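Local coordinates for CEL44C (Paenibacillus polymyxa, PDB 2YIH), which hydrolyses internal beta-1,4-glucosidic bonds of xyloglucan and related glucans, as the glycoside hydrolase family 44 catalytic part of a longer enzyme, at residues A[122-127]-A[132-137]; A[73-78]-A[83-88]; A[310-315]-A[359-364]. The protein carries 8 engineered substitutions. All coordinates share one frame; numbering follows the deposited sequence. Where two conformers were deposited one is given.

Contact 1. Residues A[122-127]-A[132-137]; sequences GSVQES and SARWNQ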
loop_
_atom_site.group_PDB
_atom_site.type_symbol
_atom_site.label_atom_id
_atom_site.label_comp_id
_atom_site.label_asym_id
_atom_site.label_seq_id
_atom_site.Cartn_x
_atom_site.Cartn_y
_atom_site.Cartn_z
ATOM N N GLY A 122 0.882 10.660 28.203
ATOM C CA GLY A 122 -0.198 9.661 28.230
ATOM C C GLY A 122 -1.592 10.148 27.840
ATOM O O GLY A 122 -1.740 11.058 27.012
ATOM N N SER A 123 -2.617 9.517 28.407
ATOM C CA SER A 123 -3.980 9.692 27.927
ATOM C C SER A 123 -4.419 11.149 27.939
ATOM O O SER A 123 -4.061 11.909 28.848
ATOM C CB SER A 123 -4.966 8.858 28.736
ATOM O OG SER A 123 -6.271 9.053 28.237
ATOM N N VAL A 124 -5.147 11.530 26.887
ATOM C CA VAL A 124 -5.707 12.855 26.754
ATOM C C VAL A 124 -7.237 12.698 26.862
ATOM O O VAL A 124 -7.862 11.963 26.079
ATOM C CB VAL A 124 -5.400 13.428 25.361
ATOM C CG1 VAL A 124 -6.082 14.788 25.210
ATOM C CG2 VAL A 124 -3.889 13.515 25.153
ATOM N N GLN A 125 -7.801 13.285 27.917
ATOM C CA GLN A 125 -9.251 13.182 28.167
ATOM C C GLN A 125 -10.084 14.095 27.263
ATOM O O GLN A 125 -9.527 15.001 26.633
ATOM C CB GLN A 125 -9.518 13.498 29.628
ATOM C CG GLN A 125 -8.872 12.490 30.569
ATOM C CD GLN A 125 -9.112 12.872 32.035
ATOM O OE1 GLN A 125 -10.239 13.161 32.421
ATOM N NE2 GLN A 125 -8.058 12.918 32.820
ATOM N N GLU A 126 -11.400 13.833 27.172
ATOM C CA GLU A 126 -12.267 14.554 26.257
ATOM C C GLU A 126 -12.165 16.077 26.383
ATOM O O GLU A 126 -12.052 16.785 25.386
ATOM C CB GLU A 126 -13.728 14.122 26.384
ATOM C CG GLU A 126 -14.470 14.600 25.173
ATOM C CD GLU A 126 -15.920 14.173 25.102
ATOM O OE1 GLU A 126 -16.299 13.188 25.786
ATOM O OE2 GLU A 126 -16.614 14.846 24.294
ATOM N N SER A 127 -12.159 16.577 27.613
ATOM C CA SER A 127 -12.091 18.030 27.787
ATOM C C SER A 127 -10.693 18.599 27.557
ATOM O O SER A 127 -10.506 19.823 27.560
ATOM C CB SER A 127 -12.659 18.435 29.151
ATOM O OG SER A 127 -11.813 17.982 30.198
ATOM N N SER A 132 -5.250 22.646 23.681
ATOM C CA SER A 132 -4.966 22.542 25.110
ATOM C C SER A 132 -3.471 22.353 25.314
ATOM O O SER A 132 -2.698 22.229 24.329
ATOM C CB SER A 132 -5.753 21.362 25.727
ATOM O OG SER A 132 -5.029 20.121 25.550
ATOM N N ALA A 133 -3.054 22.319 26.580
ATOM C CA ALA A 133 -1.645 22.089 26.932
ATOM C C ALA A 133 -1.037 20.832 26.320
ATOM O O ALA A 133 0.185 20.760 26.122
ATOM C CB ALA A 133 -1.453 22.055 28.475
ATOM N N ARG A 134 -1.891 19.871 25.984
ATOM C CA ARG A 134 -1.413 18.597 25.446
ATOM C C ARG A 134 -1.059 18.665 23.943
ATOM O O ARG A 134 -0.534 17.696 23.403
ATOM C CB ARG A 134 -2.465 17.513 25.642
ATOM C CG ARG A 134 -2.984 17.403 27.103
ATOM C CD ARG A 134 -1.830 17.133 28.122
ATOM N NE ARG A 134 -1.031 15.944 27.768
ATOM C CZ ARG A 134 -1.444 14.687 27.889
ATOM N NH1 ARG A 134 -2.630 14.401 28.430
ATOM N NH2 ARG A 134 -0.641 13.716 27.489
ATOM N N TRP A 135 -1.288 19.817 23.312
ATOM C CA TRP A 135 -1.245 19.905 21.846
ATOM C C TRP A 135 -0.520 21.128 21.373
ATOM O O TRP A 135 -0.642 22.196 21.975
ATOM C CB TRP A 135 -2.653 19.902 21.222
ATOM C CG TRP A 135 -3.479 18.714 21.633
ATOM C CD1 TRP A 135 -4.482 18.686 22.577
ATOM C CD2 TRP A 135 -3.343 17.368 21.148
ATOM N NE1 TRP A 135 -5.008 17.413 22.670
ATOM C CE2 TRP A 135 -4.309 16.582 21.818
ATOM C CE3 TRP A 135 -2.515 16.763 20.191
ATOM C CZ2 TRP A 135 -4.487 15.219 21.536
ATOM C CZ3 TRP A 135 -2.654 15.412 19.944
ATOM C CH2 TRP A 135 -3.621 14.641 20.616
ATOM N N ASN A 136 0.258 20.955 20.299
ATOM C CA ASN A 136 0.828 22.096 19.575
ATOM C C ASN A 136 0.108 22.227 18.250
ATOM O O ASN A 136 -0.327 21.222 17.677
ATOM C CB ASN A 136 2.328 21.871 19.319
ATOM C CG ASN A 136 3.145 21.907 20.588
ATOM O OD1 ASN A 136 2.808 22.633 21.518
ATOM N ND2 ASN A 136 4.269 21.168 20.616
ATOM N N GLN A 137 -0.008 23.460 17.763
ATOM C CA GLN A 137 -0.719 23.727 16.508
ATOM C C GLN A 137 0.210 23.475 15.325
ATOM O O GLN A 137 1.386 23.871 15.340
ATOM C CB GLN A 137 -1.180 25.185 16.463
ATOM C CG GLN A 137 -2.178 25.549 17.486
ATOM C CD GLN A 137 -2.658 26.996 17.313
ATOM O OE1 GLN A 137 -2.680 27.540 16.186
ATOM N NE2 GLN A 137 -3.024 27.626 18.421
#
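The R134 guanidinium lies with one face under a methyl of V124 and turns its edge to two successive backbone carbonyls. CG2 of V124 sits 3.5 Å above the guanidinium plane, offset toward the rim, with NH1 its nearest atom. At the edge, NH1 donates to S123 O at 2.9 Å, and this acceptor lies practically in the guanidinium plane. NH2 reaches G122 O, also at 2.9 Å, though here the oxygen is tilted 16° from the plane. Neither donor sits on a carbonyl lone pair; both come in from well above the carbonyl planes, yet both bonds are fairly straight. The R134 chain is bent at chi2 and chi3 (-58° and -55°), a curl that turns the fork toward strand 122-123. The third nitrogen, NE, is taken up by a salt bridge to D119, which helps fix the group's rotation.

W135 meets the other branch of V124. CG1, anti to the backbone N, passes obliquely by the indole, 3.8 Å from NE1, while CB of R134 rests over one ring face, toward the rim. V124 thus wedges its two methyls between a charged group and an aromatic one. S132 OG accepts from R134 N (3.2 Å), an ST turn, and S132 O from W135 N, closing a type I beta turn that leads into strand 135-139. From this turn R134 holds the backbone of strand 122-123 through two carbonyls, joining the small sheets of strands 69-71/122-123 and 115-117/135-139 in the calcium-bearing part of the GH44 TIM-barrel domain.

Contact 2. Residues A[73-78]-A[83-88]; sequences YLCSNG and AECEKP. With EDO (1,2-ethanediol), chain H.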
loop_
_atom_site.group_PDB
_atom_site.type_symbol
_atom_site.label_atom_id
_atom_site.label_comp_id
_atom_site.label_asym_id
_atom_site.label_seq_id
_atom_site.Cartn_x
_atom_site.Cartn_y
_atom_site.Cartn_z
ATOM N N TYR A 73 5.854 6.069 21.502
ATOM C CA TYR A 73 5.699 4.796 20.780
ATOM C C TYR A 73 6.513 4.774 19.478
ATOM O O TYR A 73 7.125 3.762 19.136
ATOM C CB TYR A 73 4.235 4.545 20.435
ATOM C CG TYR A 73 4.044 3.357 19.500
ATOM C CD1 TYR A 73 4.231 2.057 19.956
ATOM C CD2 TYR A 73 3.761 3.542 18.149
ATOM C CE1 TYR A 73 4.101 0.982 19.105
ATOM C CE2 TYR A 73 3.585 2.469 17.314
ATOM C CZ TYR A 73 3.782 1.201 17.783
ATOM O OH TYR A 73 3.612 0.138 16.935
ATOM N N LEU A 74 6.470 5.857 18.704
ATOM C CA LEU A 74 7.090 5.769 17.363
ATOM C C LEU A 74 8.617 5.649 17.481
ATOM O O LEU A 74 9.303 5.088 16.589
ATOM C CB LEU A 74 6.699 6.973 16.491
ATOM C CG LEU A 74 5.270 6.951 15.939
ATOM C CD1 LEU A 74 5.015 8.225 15.103
ATOM C CD2 LEU A 74 5.048 5.654 15.099
ATOM N N CYS A 75 9.165 6.196 18.565
ATOM C CA CYS A 75 10.606 5.997 18.849
ATOM C C CYS A 75 10.874 4.519 19.158
ATOM O O CYS A 75 11.815 3.903 18.600
ATOM C CB CYS A 75 11.056 6.826 20.047
ATOM S SG CYS A 75 11.003 8.616 19.713
ATOM N N SER A 76 10.055 3.961 20.048
ATOM C CA SER A 76 10.110 2.526 20.361
ATOM C C SER A 76 10.002 1.652 19.103
ATOM O O SER A 76 10.828 0.747 18.868
ATOM C CB SER A 76 9.002 2.160 21.345
ATOM O OG SER A 76 9.137 2.886 22.551
ATOM N N ASN A 77 8.965 1.906 18.320
ATOM C CA ASN A 77 8.728 1.166 17.097
ATOM C C ASN A 77 9.901 1.250 16.105
ATOM O O ASN A 77 10.186 0.267 15.382
ATOM C CB ASN A 77 7.413 1.639 16.436
ATOM C CG ASN A 77 7.044 0.828 15.200
ATOM O OD1 ASN A 77 6.830 -0.376 15.285
ATOM N ND2 ASN A 77 7.001 1.485 14.047
ATOM N N GLY A 78 10.539 2.412 16.023
ATOM C CA GLY A 78 11.658 2.600 15.121
ATOM C C GLY A 78 12.979 2.108 15.682
ATOM O O GLY A 78 14.006 2.207 15.009
ATOM N N ALA A 83 17.930 8.548 24.113
ATOM C CA ALA A 83 18.658 9.720 23.665
ATOM C C ALA A 83 18.329 10.094 22.213
ATOM O O ALA A 83 18.161 11.272 21.898
ATOM C CB ALA A 83 20.193 9.526 23.853
ATOM N N GLU A 84 18.215 9.099 21.341
ATOM C CA GLU A 84 17.878 9.369 19.947
ATOM C C GLU A 84 16.487 9.987 19.808
ATOM O O GLU A 84 16.280 10.867 18.963
ATOM C CB GLU A 84 17.972 8.114 19.106
ATOM C CG GLU A 84 19.402 7.825 18.654
ATOM C CD GLU A 84 19.628 6.378 18.313
ATOM O OE1 GLU A 84 18.698 5.542 18.461
ATOM O OE2 GLU A 84 20.773 6.072 17.879
ATOM N N CYS A 85 15.569 9.542 20.673
ATOM C CA CYS A 85 14.171 10.031 20.686
ATOM C C CYS A 85 14.093 11.531 21.020
ATOM O O CYS A 85 13.173 12.232 20.590
ATOM C CB CYS A 85 13.315 9.184 21.662
ATOM S SG CYS A 85 11.527 9.435 21.531
ATOM N N GLU A 86 15.118 12.049 21.701
ATOM C CA GLU A 86 15.165 13.490 21.956
ATOM C C GLU A 86 15.602 14.355 20.780
ATOM O O GLU A 86 15.461 15.593 20.847
ATOM C CB GLU A 86 16.044 13.802 23.196
ATOM C CG GLU A 86 15.408 13.328 24.494
ATOM C CD GLU A 86 16.392 13.196 25.665
ATOM O OE1 GLU A 86 17.607 13.415 25.478
ATOM O OE2 GLU A 86 15.928 12.873 26.782
ATOM N N LYS A 87 16.149 13.761 19.711
ATOM C CA LYS A 87 16.657 14.561 18.586
ATOM C C LYS A 87 15.568 14.845 17.575
ATOM O O LYS A 87 14.889 13.905 17.138
ATOM C CB LYS A 87 17.799 13.831 17.864
ATOM C CG LYS A 87 19.026 13.612 18.756
ATOM C CD LYS A 87 19.833 14.903 18.935
ATOM C CE LYS A 87 21.307 14.575 19.160
ATOM N NZ LYS A 87 21.446 13.213 19.739
ATOM N N PRO A 88 15.384 16.128 17.202
ATOM C CA PRO A 88 14.326 16.474 16.246
ATOM C C PRO A 88 14.403 15.632 14.993
ATOM O O PRO A 88 15.497 15.404 14.436
ATOM C CB PRO A 88 14.602 17.954 15.930
ATOM C CG PRO A 88 15.160 18.477 17.243
ATOM C CD PRO A 88 16.032 17.337 17.761
HETATM C C1 EDO H . 7.481 1.925 9.374
HETATM O O1 EDO H . 8.698 1.176 9.260
HETATM C C2 EDO H . 7.189 2.052 10.866
HETATM O O2 EDO H . 6.497 0.872 11.256
#
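C75 and C85 are joined by a disulfide (C75 SG to C85 SG, 2.1 Å), a covalent cross-link between helix 73-77 and the short, weakly bonded helical turn around 83-85 in the family 44 catalytic domain. The two cysteines adopt different side-chain conformations. C75 points its sulfur back past its own backbone N (chi1 -67°). In C85 the sulfur is swung to the far side from the backbone N instead (chi1 -168°), which carries it across to its partner. The S-S torsion is 75°, not far from the right angle a disulfide prefers, and the CA atoms of C75 and C85 stand 5.7 Å apart.

Across the bridge each CB approaches the opposite sulfur: C75 CB is 3.0 Å from C85 SG, a spacing set by the covalent geometry and not a separate contact. Both cysteines are buried. C75 packs on N58 and on V91 of helix 90-102, C85 on M59, and N58 also gives its ND2 to the carbonyl oxygens of C85 and K87, tying the second segment to the same loop. The link therefore closes a short loop of nine intervening residues, joining helix 73-77 to the turn about 83-85, with V91 of helix 90-102 against C75.

On helix 73-77, CB of N77 lies over one face of the Y73 ring, offset toward the rim. The N77 amide reaches out to a 1,2-ethanediol, probably from the crystallisation liquor, with ND2 donating to O2 of the diol at 2.9 Å.

Contact 3. Residues A[310-315]-A[359-364]; sequences MQAPRT and YSYGGE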
loop_
_atom_site.group_PDB
_atom_site.type_symbol
_atom_site.label_atom_id
_atom_site.label_comp_id
_atom_site.label_asym_id
_atom_site.label_seq_id
_atom_site.Cartn_x
_atom_site.Cartn_y
_atom_site.Cartn_z
ATOM N N MET A 310 -9.019 -16.464 -0.443
ATOM C CA MET A 310 -8.263 -16.662 -1.692
ATOM C C MET A 310 -8.967 -16.153 -2.957
ATOM O O MET A 310 -8.290 -15.889 -3.964
ATOM C CB MET A 310 -7.892 -18.141 -1.868
ATOM C CG MET A 310 -6.958 -18.616 -0.726
ATOM S SD MET A 310 -6.398 -20.337 -0.923
ATOM C CE MET A 310 -7.887 -21.143 -0.362
ATOM N N GLN A 311 -10.305 -16.059 -2.920
ATOM C CA GLN A 311 -11.083 -15.513 -4.037
ATOM C C GLN A 311 -11.149 -13.993 -3.980
ATOM O O GLN A 311 -11.247 -13.355 -5.016
ATOM C CB GLN A 311 -12.521 -16.055 -4.039
ATOM C CG GLN A 311 -12.601 -17.580 -4.289
ATOM C CD GLN A 311 -11.852 -18.014 -5.570
ATOM O OE1 GLN A 311 -11.903 -17.341 -6.628
ATOM N NE2 GLN A 311 -11.157 -19.127 -5.477
ATOM N N ALA A 312 -11.067 -13.427 -2.780
ATOM C CA ALA A 312 -11.224 -11.969 -2.605
ATOM C C ALA A 312 -10.364 -11.058 -3.514
ATOM O O ALA A 312 -10.809 -9.955 -3.881
ATOM C CB ALA A 312 -11.025 -11.589 -1.116
ATOM N N PRO A 313 -9.131 -11.478 -3.859
ATOM C CA PRO A 313 -8.388 -10.630 -4.774
ATOM C C PRO A 313 -9.115 -10.362 -6.096
ATOM O O PRO A 313 -8.791 -9.389 -6.757
ATOM C CB PRO A 313 -7.101 -11.436 -5.007
ATOM C CG PRO A 313 -6.901 -12.130 -3.645
ATOM C CD PRO A 313 -8.294 -12.597 -3.361
ATOM N N ARG A 314 -10.058 -11.213 -6.485
ATOM C CA ARG A 314 -10.805 -10.979 -7.733
ATOM C C ARG A 314 -11.660 -9.680 -7.690
ATOM O O ARG A 314 -11.957 -9.091 -8.730
ATOM C CB ARG A 314 -11.663 -12.182 -8.090
ATOM C CG ARG A 314 -10.794 -13.365 -8.548
ATOM C CD ARG A 314 -11.580 -14.659 -8.556
ATOM N NE ARG A 314 -12.662 -14.594 -9.543
ATOM C CZ ARG A 314 -13.691 -15.445 -9.627
ATOM N NH1 ARG A 314 -13.829 -16.449 -8.757
ATOM N NH2 ARG A 314 -14.634 -15.249 -10.569
ATOM N N THR A 315 -12.001 -9.207 -6.486
ATOM C CA THR A 315 -12.706 -7.917 -6.360
ATOM C C THR A 315 -11.855 -6.753 -6.855
ATOM O O THR A 315 -12.373 -5.700 -7.227
ATOM C CB THR A 315 -13.175 -7.720 -4.919
ATOM O OG1 THR A 315 -14.059 -8.821 -4.629
ATOM C CG2 THR A 315 -13.937 -6.391 -4.737
ATOM N N TYR A 359 -3.204 -2.121 3.297
ATOM C CA TYR A 359 -4.152 -3.193 2.956
ATOM C C TYR A 359 -3.684 -4.500 3.566
ATOM O O TYR A 359 -2.498 -4.678 3.842
ATOM C CB TYR A 359 -4.287 -3.332 1.423
ATOM C CG TYR A 359 -3.092 -3.991 0.715
ATOM C CD1 TYR A 359 -1.953 -3.248 0.372
ATOM C CD2 TYR A 359 -3.128 -5.348 0.393
ATOM C CE1 TYR A 359 -0.860 -3.863 -0.254
ATOM C CE2 TYR A 359 -2.071 -5.957 -0.251
ATOM C CZ TYR A 359 -0.951 -5.219 -0.575
ATOM O OH TYR A 359 0.080 -5.832 -1.265
ATOM N N SER A 360 -4.591 -5.462 3.649
ATOM C CA SER A 360 -4.249 -6.817 4.101
ATOM C C SER A 360 -5.428 -7.705 3.773
ATOM O O SER A 360 -6.578 -7.255 3.863
ATOM C CB SER A 360 -4.048 -6.849 5.630
ATOM O OG SER A 360 -3.955 -8.205 6.060
ATOM N N TYR A 361 -5.142 -8.968 3.473
ATOM C CA TYR A 361 -6.168 -9.975 3.234
ATOM C C TYR A 361 -6.306 -10.935 4.427
ATOM O O TYR A 361 -7.014 -11.945 4.341
ATOM C CB TYR A 361 -5.877 -10.720 1.911
ATOM C CG TYR A 361 -6.286 -9.886 0.734
ATOM C CD1 TYR A 361 -5.579 -8.712 0.404
ATOM C CD2 TYR A 361 -7.435 -10.193 0.013
ATOM C CE1 TYR A 361 -6.017 -7.842 -0.600
ATOM C CE2 TYR A 361 -7.884 -9.340 -1.032
ATOM C CZ TYR A 361 -7.162 -8.167 -1.317
ATOM O OH TYR A 361 -7.597 -7.318 -2.304
ATOM N N GLY A 362 -5.632 -10.618 5.533
ATOM C CA GLY A 362 -5.718 -11.463 6.728
ATOM C C GLY A 362 -5.086 -12.852 6.502
ATOM O O GLY A 362 -4.341 -13.063 5.540
ATOM N N GLY A 363 -5.342 -13.783 7.413
ATOM C CA GLY A 363 -4.730 -15.121 7.297
ATOM C C GLY A 363 -3.207 -15.063 7.258
ATOM O O GLY A 363 -2.562 -15.798 6.487
ATOM N N GLU A 364 -2.635 -14.244 8.143
ATOM C CA GLU A 364 -1.216 -13.873 8.075
ATOM C C GLU A 364 -0.306 -15.073 8.233
ATOM O O GLU A 364 0.798 -15.081 7.725
ATOM C CB GLU A 364 -0.888 -12.843 9.175
ATOM C CG GLU A 364 -1.635 -11.528 8.986
ATOM C CD GLU A 364 -3.053 -11.499 9.580
ATOM O OE1 GLU A 364 -3.570 -12.521 10.083
ATOM O OE2 GLU A 364 -3.670 -10.430 9.502
HETATM O O HOH W 1 -10.285 -7.541 -2.772
#
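Y361 reaches across to A312 and P313, and its side chain can be followed from the backbone outward. CB points toward segment 310-315, and a chi1 of -78°, with CG anti to the carbonyl carbon, sends the ring toward A312 and P313. Along one edge, CD2 comes 4.0 Å from CB of A312, with CG of P313 slightly farther off. The next atom, CE2, makes most of the contact: it lies 3.9 Å from A312 CB, which sits near the ring plane at the edge, and 3.9 Å from P313 CG. P313 N approaches the same carbon obliquely, at 3.8 Å. At the tip, OH binds a water at 2.7 Å, and that water donates to A312 O, also at 2.7 Å. The phenol is thus joined to the backbone beside which its ring packs, with the water bridging the two polar atoms of an otherwise apolar contact.

In the loop itself, S360 OG accepts from G362 N in an ST turn, and Y361 O accepts from R309 NE, a second tie to helix 303-311. The loop 360-364 follows barrel strand 353-359 and leads to helix 367-382, whose V376 touches both P313 and Y361; W285, ending strand 280-285, touches the Y361 ring as well. The tyrosine thus sits between segment 310-315, helix 367-382 and the tip of strand 280-285.

In the fold
The centre of contact 3 is nearest the chain's centre, about 13 Å away, where a tyrosine in the loop after a TIM-barrel strand packs on A312 and P313 with a water bridge. Contacts 1 and 2 are farther out, on the same side of the chain's centre and about 20 Å apart between centres, in peripheral elements: contact 2 after the second barrel strand, contact 1 after the third. Contact 2 is buried and covalent, contact 1 only partly buried and held by charged hydrogen bonds. No two contacts touch or use the same segments; strand 69-71 runs into the helix of contact 2 and also pairs with strand 122-123 of contact 1.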